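4-oxalocrotonate tautomerase family enzyme (Burkholderia sp. RPE67, PDB 6VVM) belongs to the tautomerase enzymes of the MIF clan, with two tandem beta-alpha-beta units in one chain and three such chains in the assembly. Local coordinates at residues I50-G53 / P58-L61. Sequence-based numbering, arbitrary orientation.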
loop_
_atom_site.group_PDB
_atom_site.type_symbol
_atom_site.label_atom_id
_atom_site.label_comp_id
_atom_site.label_asym_id
_atom_site.label_seq_id
_atom_site.Cartn_x
_atom_site.Cartn_y
_atom_site.Cartn_z
ATOM N N ILE A 50 0.548 10.380 11.517
ATOM C CA ILE A 50 1.755 10.614 10.730
ATOM C C ILE A 50 2.948 10.740 11.663
ATOM O O ILE A 50 2.994 11.660 12.486
ATOM C CB ILE A 50 1.641 11.889 9.880
ATOM C CG1 ILE A 50 0.269 12.008 9.226
ATOM C CG2 ILE A 50 2.737 11.920 8.855
ATOM C CD1 ILE A 50 0.012 13.403 8.641
ATOM N N GLY A 51 3.952 9.886 11.471
ATOM C CA GLY A 51 5.130 9.926 12.324
ATOM C C GLY A 51 6.438 10.233 11.620
ATOM O O GLY A 51 6.745 9.659 10.571
ATOM N N LEU A 52 7.220 11.147 12.199
ATOM C CA LEU A 52 8.555 11.493 11.720
ATOM C C LEU A 52 9.497 11.501 12.915
ATOM O O LEU A 52 9.264 12.229 13.887
ATOM C CB LEU A 52 8.568 12.854 11.025
ATOM C CG LEU A 52 9.937 13.465 10.707
ATOM C CD1 LEU A 52 10.831 12.465 10.004
ATOM C CD2 LEU A 52 9.812 14.752 9.868
ATOM N N GLY A 53 10.550 10.686 12.850
ATOM C CA GLY A 53 11.441 10.597 13.991
ATOM C C GLY A 53 10.759 10.166 15.270
ATOM O O GLY A 53 11.259 10.457 16.360
ATOM N N PRO A 58 2.949 16.475 10.365
ATOM C CA PRO A 58 2.752 16.388 8.910
ATOM C C PRO A 58 4.042 16.484 8.114
ATOM O O PRO A 58 4.034 16.172 6.916
ATOM C CB PRO A 58 1.837 17.583 8.612
ATOM C CG PRO A 58 2.168 18.565 9.673
ATOM C CD PRO A 58 2.420 17.733 10.920
ATOM N N ALA A 59 5.145 16.905 8.740
ATOM C CA ALA A 59 6.438 17.010 8.075
ATOM C C ALA A 59 6.972 15.676 7.565
ATOM O O ALA A 59 7.964 15.671 6.832
ATOM C CB ALA A 59 7.458 17.625 9.035
ATOM N N ALA A 60 6.364 14.552 7.944
ATOM C CA ALA A 60 6.820 13.259 7.451
ATOM C C ALA A 60 6.485 13.055 5.983
ATOM O O ALA A 60 7.125 12.228 5.323
ATOM C CB ALA A 60 6.196 12.125 8.261
ATOM N N LEU A 61 5.495 13.777 5.479
ATOM C CA LEU A 61 4.941 13.642 4.149
ATOM C C LEU A 61 5.498 14.737 3.252
ATOM O O LEU A 61 5.986 15.760 3.743
ATOM C CB LEU A 61 3.411 13.714 4.231
ATOM C CG LEU A 61 2.871 12.644 5.211
ATOM C CD1 LEU A 61 1.363 12.527 5.173
ATOM C CD2 LEU A 61 3.501 11.285 4.960
#
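Ile50 lays its CG2 methyl over the side chains of Ala60 and Leu61 where the 3-10 turn 58-60 folds back against strand 50-52. The methyl stands 3.5 Å from Ala60 CB and 3.7 Å from Leu61 CG, so it bridges two consecutive residues. A chi1 of -42° sets CG2 anti to the backbone N of Ile50 and swings CG1 beside that nitrogen; the extended chain then carries CD1 on to Leu61 CD1 at 3.8 Å, with the CA of Pro58 slightly farther off. The side chains of Ile50 and Leu61 cross at about a right angle, CG2 set against Leu61 CG and CD1 against Leu61 CD1.

Ala60 CB is directed at the strand and inserts between Ile50 CG2 and Leu52 CB, the latter 3.7 Å away; it also approaches the carbonyl oxygen of Gly51 (CB to O 3.4 Å). Leu52 has CG anti to its backbone N (chi1 169°), an orientation that takes CD2 to within 3.7 Å of Ala59 O, with Ala59 CB at 3.8 Å. The turn itself is closed by a backbone hydrogen bond from Leu61 N to Pro58 O, 3.2 Å.

Strand 50-52 pairs with strand 55-56 in a small hairpin, and Gly51 and Leu52 pair antiparallel with a strand of the second subunit. Arg100 of that subunit donates through NE to Ala60 O and packs on Leu52, while Met102 of the same chain lies on Leu61. Strand and turn thus both border the second subunit, and the turn leads on into strand 63-69. Between the segments the touching side-chain atoms are all carbons, two of them resting on backbone carbonyl oxygens without hydrogen bonding. Ile50, Ala60 and Leu61 are buried but Pro58 and Ala59 exposed, consistent with apolar packing at the buried trio complementing the Ile50-Thr57 backbone hydrogen bonding just before the turn.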